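Local atomic coordinates of membrane-bound lytic murein transglycosylase (Agrobacterium tumefaciens, PDB entry 2PNW), a protein that probably cleaves the glycan strands of bacterial peptidoglycan as a lytic transglycosylase of the MltA family, forming 1,6-anhydromuramoyl ends. Residues V12-R15 and G19-Q22; E62-G67 and R76-T81. One frame throughout, in Å; residues are numbered along the deposited sequence.

Contact 1. Residues V12-R15 and G19-Q22; sequences VSFR and GWGQ
Phe-14 and Trp-20 form an aromatic pair within the loop that joins strand 8-11 to helix 28-39, a worked example of a short connection whose two aromatic side chains meet each other. The rings meet obliquely, their planes 45° apart and the centroid of the phenyl ring 4.8 Å from that of the six-membered ring of Trp-20. One side of the phenyl ring does the touching: Phe-14 CD1 lies over one face of the indole, 3.5 Å from Trp-20 CE2, and Phe-14 CE1 follows along the benzo part to 3.7 Å from Trp-20 CH2. Trp-20 carries its CG anti to the backbone N (chi1 171°), which reaches the indole out from its own short 3-10 turn to the phenyl group. An ST turn spans Phe-14, Ser-13 OG accepting from Arg-15 N at 3.1 Å. The indole N-H of buried Trp-20 is satisfied from outside the loop, Trp-20 NE1 donating to Glu-80. Around the pair, helix 72-82 supplies Arg-76 and Phe-79 against Trp-20, while Phe-14 also rests on Ser-83 and Pro-85 of strand 83-89 and on Leu-361 of strand 353-363.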
loop_
_atom_site.group_PDB
_atom_site.type_symbol
_atom_site.label_atom_id
_atom_site.label_comp_id
_atom_site.label_asym_id
_atom_site.label_seq_id
_atom_site.Cartn_x
_atom_site.Cartn_y
_atom_site.Cartn_z
ATOM N N VAL A 12 6.704 3.043 -26.132
ATOM C CA VAL A 12 7.225 1.792 -26.670
ATOM C C VAL A 12 6.062 1.083 -27.356
ATOM O O VAL A 12 4.932 1.596 -27.368
ATOM C CB VAL A 12 7.840 0.870 -25.587
ATOM C CG1 VAL A 12 9.091 1.484 -24.966
ATOM C CG2 VAL A 12 6.801 0.505 -24.492
ATOM N N SER A 13 6.352 -0.078 -27.937
ATOM C CA SER A 13 5.366 -0.958 -28.518
ATOM C C SER A 13 5.114 -2.105 -27.546
ATOM O O SER A 13 5.962 -2.381 -26.691
ATOM C CB SER A 13 5.916 -1.515 -29.841
ATOM O OG SER A 13 5.348 -2.786 -30.132
ATOM N N PHE A 14 3.971 -2.784 -27.675
ATOM C CA PHE A 14 3.684 -3.932 -26.801
ATOM C C PHE A 14 4.706 -5.069 -26.988
ATOM O O PHE A 14 4.966 -5.829 -26.058
ATOM C CB PHE A 14 2.232 -4.420 -26.938
ATOM C CG PHE A 14 1.236 -3.584 -26.156
ATOM C CD1 PHE A 14 0.983 -3.849 -24.808
ATOM C CD2 PHE A 14 0.551 -2.545 -26.773
ATOM C CE1 PHE A 14 0.056 -3.079 -24.080
ATOM C CE2 PHE A 14 -0.377 -1.765 -26.056
ATOM C CZ PHE A 14 -0.614 -2.040 -24.699
ATOM N N ARG A 15 5.309 -5.136 -28.183
ATOM C CA ARG A 15 6.468 -6.010 -28.455
ATOM C C ARG A 15 7.688 -5.723 -27.581
ATOM O O ARG A 15 8.543 -6.581 -27.426
ATOM C CB ARG A 15 6.906 -5.904 -29.920
ATOM C CG ARG A 15 6.192 -6.848 -30.856
ATOM C CD ARG A 15 4.929 -6.236 -31.416
ATOM N NE ARG A 15 4.805 -6.501 -32.850
ATOM C CZ ARG A 15 3.814 -6.047 -33.619
ATOM N NH1 ARG A 15 2.842 -5.298 -33.098
ATOM N NH2 ARG A 15 3.792 -6.347 -34.915
ATOM N N GLY A 19 7.809 -10.472 -21.904
ATOM C CA GLY A 19 6.859 -11.402 -21.331
ATOM C C GLY A 19 5.398 -11.001 -21.471
ATOM O O GLY A 19 4.538 -11.716 -20.993
ATOM N N TRP A 20 5.122 -9.869 -22.120
ATOM C CA TRP A 20 3.737 -9.419 -22.362
ATOM C C TRP A 20 2.898 -10.549 -22.946
ATOM O O TRP A 20 1.825 -10.885 -22.429
ATOM C CB TRP A 20 3.700 -8.190 -23.295
ATOM C CG TRP A 20 2.307 -7.831 -23.745
ATOM C CD1 TRP A 20 1.737 -8.083 -24.964
ATOM C CD2 TRP A 20 1.302 -7.190 -22.959
ATOM N NE1 TRP A 20 0.441 -7.614 -24.990
ATOM C CE2 TRP A 20 0.149 -7.070 -23.766
ATOM C CE3 TRP A 20 1.272 -6.687 -21.650
ATOM C CZ2 TRP A 20 -1.033 -6.476 -23.304
ATOM C CZ3 TRP A 20 0.093 -6.084 -21.191
ATOM C CH2 TRP A 20 -1.040 -5.989 -22.019
ATOM N N GLY A 21 3.406 -11.156 -24.015
ATOM C CA GLY A 21 2.716 -12.248 -24.686
ATOM C C GLY A 21 2.368 -13.452 -23.832
ATOM O O GLY A 21 1.495 -14.254 -24.203
ATOM N N GLN A 22 3.048 -13.601 -22.700
ATOM C CA GLN A 22 2.814 -14.747 -21.830
ATOM C C GLN A 22 1.948 -14.416 -20.600
ATOM O O GLN A 22 1.614 -15.307 -19.814
ATOM C CB GLN A 22 4.152 -15.368 -21.398
ATOM C CG GLN A 22 4.903 -16.100 -22.546
ATOM C CD GLN A 22 5.270 -15.177 -23.692
ATOM O OE1 GLN A 22 6.018 -14.213 -23.510
ATOM N NE2 GLN A 22 4.739 -15.461 -24.886
#

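Contact 2. Residues E62-G67 and R76-T81; sequences ELAERG and RQFFET
The ring of Phe-78 reaches from helix 72-82 to the last turn of helix 54-66, so that a single buried aromatic residue carries the contact between these consecutive helices. With chi1 at 171°, the ring is swung away from its own backbone N, and its far end, CE1 and CZ, meets Leu-63 and Ala-64. Packing is tight at Ala-64, whose CB comes within 3.5 Å of Phe-78 CZ and whose backbone N lies 3.4 Å from Phe-78 CE1; the small methyl side chain lets the ring come right up to the helix backbone. At the ring edge, near its plane, Leu-63 C is 3.6 Å from Phe-78 CE1. The looser side begins with exposed Leu-63, whose side chain touches only through CB, 3.9 Å from Phe-78 CE1. On helix 72-82, exposed Gln-77 and Thr-81 pair with each other: Gln-77 NE2 donates to Thr-81 OG1 at 3.0 Å, nearly straight at 165° and in the amide plane. Helix 28-39 packs against both helices, with Met-32 touching Ala-64 and Phe-79, while Phe-29 meets Phe-78 edge-to-face; Glu-62 and Glu-65 of helix 54-66 both form salt bridges to Arg-40, just beyond the end of helix 28-39.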
loop_
_atom_site.group_PDB
_atom_site.type_symbol
_atom_site.label_atom_id
_atom_site.label_comp_id
_atom_site.label_asym_id
_atom_site.label_seq_id
_atom_site.Cartn_x
_atom_site.Cartn_y
_atom_site.Cartn_z
ATOM N N GLU A 62 -14.616 2.332 -19.151
ATOM C CA GLU A 62 -15.889 2.174 -19.852
ATOM C C GLU A 62 -15.776 1.288 -21.083
ATOM O O GLU A 62 -16.701 0.524 -21.389
ATOM C CB GLU A 62 -16.524 3.537 -20.138
ATOM C CG GLU A 62 -17.027 4.179 -18.832
ATOM C CD GLU A 62 -17.884 5.420 -19.051
ATOM O OE1 GLU A 62 -17.508 6.261 -19.880
ATOM O OE2 GLU A 62 -18.933 5.546 -18.387
ATOM N N LEU A 63 -14.642 1.357 -21.773
ATOM C CA LEU A 63 -14.374 0.416 -22.861
ATOM C C LEU A 63 -14.315 -1.023 -22.361
ATOM O O LEU A 63 -14.840 -1.941 -23.015
ATOM C CB LEU A 63 -13.066 0.767 -23.562
ATOM C CG LEU A 63 -13.158 1.994 -24.473
ATOM C CD1 LEU A 63 -11.759 2.404 -24.879
ATOM C CD2 LEU A 63 -14.043 1.728 -25.687
ATOM N N ALA A 64 -13.681 -1.232 -21.205
ATOM C CA ALA A 64 -13.611 -2.570 -20.616
ATOM C C ALA A 64 -15.013 -3.054 -20.273
ATOM O O ALA A 64 -15.333 -4.220 -20.504
ATOM C CB ALA A 64 -12.700 -2.597 -19.358
ATOM N N GLU A 65 -15.836 -2.161 -19.712
ATOM C CA GLU A 65 -17.210 -2.483 -19.312
ATOM C C GLU A 65 -18.020 -2.988 -20.513
ATOM O O GLU A 65 -18.813 -3.926 -20.392
ATOM C CB GLU A 65 -17.895 -1.227 -18.741
ATOM C CG GLU A 65 -19.382 -1.383 -18.419
ATOM C CD GLU A 65 -20.031 -0.105 -17.875
ATOM O OE1 GLU A 65 -19.806 0.996 -18.414
ATOM O OE2 GLU A 65 -20.776 -0.208 -16.893
ATOM N N ARG A 66 -17.788 -2.356 -21.663
ATOM C CA ARG A 66 -18.536 -2.633 -22.900
ATOM C C ARG A 66 -18.095 -3.907 -23.601
ATOM O O ARG A 66 -18.846 -4.484 -24.387
ATOM C CB ARG A 66 -18.446 -1.436 -23.860
ATOM C CG ARG A 66 -19.220 -0.231 -23.333
ATOM C CD ARG A 66 -19.663 0.737 -24.414
ATOM N NE ARG A 66 -20.994 1.252 -24.072
ATOM C CZ ARG A 66 -21.746 2.023 -24.858
ATOM N NH1 ARG A 66 -21.311 2.397 -26.062
ATOM N NH2 ARG A 66 -22.945 2.423 -24.433
ATOM N N GLY A 67 -16.875 -4.342 -23.320
ATOM C CA GLY A 67 -16.317 -5.504 -23.976
ATOM C C GLY A 67 -16.671 -6.837 -23.352
ATOM O O GLY A 67 -17.386 -6.925 -22.340
ATOM N N ARG A 76 -5.324 -9.470 -23.255
ATOM C CA ARG A 76 -4.183 -8.681 -23.739
ATOM C C ARG A 76 -4.607 -7.769 -24.890
ATOM O O ARG A 76 -4.170 -6.615 -24.956
ATOM C CB ARG A 76 -3.015 -9.579 -24.187
ATOM C CG ARG A 76 -2.347 -10.352 -23.059
ATOM C CD ARG A 76 -1.080 -11.050 -23.533
ATOM N NE ARG A 76 -1.387 -12.013 -24.589
ATOM C CZ ARG A 76 -1.642 -13.305 -24.388
ATOM N NH1 ARG A 76 -1.630 -13.819 -23.157
ATOM N NH2 ARG A 76 -1.907 -14.092 -25.428
ATOM N N GLN A 77 -5.450 -8.284 -25.794
ATOM C CA GLN A 77 -5.874 -7.523 -26.973
ATOM C C GLN A 77 -6.653 -6.287 -26.578
ATOM O O GLN A 77 -6.529 -5.239 -27.212
ATOM C CB GLN A 77 -6.712 -8.383 -27.937
ATOM C CG GLN A 77 -7.100 -7.641 -29.235
ATOM C CD GLN A 77 -5.890 -7.295 -30.101
ATOM O OE1 GLN A 77 -5.133 -8.175 -30.503
ATOM N NE2 GLN A 77 -5.713 -6.011 -30.395
ATOM N N PHE A 78 -7.464 -6.400 -25.532
ATOM C CA PHE A 78 -8.141 -5.228 -25.018
ATOM C C PHE A 78 -7.161 -4.069 -24.789
ATOM O O PHE A 78 -7.406 -2.930 -25.230
ATOM C CB PHE A 78 -8.853 -5.532 -23.695
ATOM C CG PHE A 78 -9.380 -4.294 -23.027
ATOM C CD1 PHE A 78 -10.541 -3.688 -23.500
ATOM C CD2 PHE A 78 -8.694 -3.713 -21.945
ATOM C CE1 PHE A 78 -11.025 -2.491 -22.916
ATOM C CE2 PHE A 78 -9.152 -2.535 -21.365
ATOM C CZ PHE A 78 -10.330 -1.920 -21.848
ATOM N N PHE A 79 -6.068 -4.351 -24.086
ATOM C CA PHE A 79 -5.083 -3.307 -23.760
ATOM C C PHE A 79 -4.336 -2.804 -24.991
ATOM O O PHE A 79 -4.092 -1.596 -25.122
ATOM C CB PHE A 79 -4.111 -3.770 -22.654
ATOM C CG PHE A 79 -4.782 -3.931 -21.317
ATOM C CD1 PHE A 79 -5.121 -2.808 -20.549
ATOM C CD2 PHE A 79 -5.143 -5.191 -20.857
ATOM C CE1 PHE A 79 -5.786 -2.947 -19.320
ATOM C CE2 PHE A 79 -5.820 -5.334 -19.633
ATOM C CZ PHE A 79 -6.142 -4.210 -18.875
ATOM N N GLU A 80 -3.966 -3.725 -25.878
ATOM C CA GLU A 80 -3.300 -3.361 -27.147
ATOM C C GLU A 80 -4.123 -2.426 -28.009
ATOM O O GLU A 80 -3.571 -1.529 -28.618
ATOM C CB GLU A 80 -2.910 -4.611 -27.943
ATOM C CG GLU A 80 -2.003 -5.530 -27.148
ATOM C CD GLU A 80 -1.321 -6.583 -27.988
ATOM O OE1 GLU A 80 -1.010 -6.285 -29.170
ATOM O OE2 GLU A 80 -1.087 -7.699 -27.453
ATOM N N THR A 81 -5.439 -2.618 -28.029
ATOM C CA THR A 81 -6.362 -1.790 -28.789
ATOM C C THR A 81 -6.614 -0.428 -28.130
ATOM O O THR A 81 -6.717 0.592 -28.825
ATOM C CB THR A 81 -7.712 -2.532 -28.995
ATOM O OG1 THR A 81 -7.492 -3.704 -29.772
ATOM C CG2 THR A 81 -8.762 -1.658 -29.707
#

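How the contacts relate
Contact 1 is complete in the sequence before contact 2 begins; their centres lie about 16 Å apart. Helix 72-82 joins them: it supplies residues 76-81 to contact 2 and also bears directly on the loop of contact 1. Besides the bond from the indole to Glu-80, the two contacts touch where Trp-20 O packs 3.1 Å from Arg-76 CD and where Phe-14 CE2 packs 3.5 Å from Glu-80 CA. The helix thus lies between the early loop and helix 54-66. Strand 83-89 follows it and pairs antiparallel with strands 8-11 and 353-363, tying this N-terminal helical region to strands from both ends of the chain.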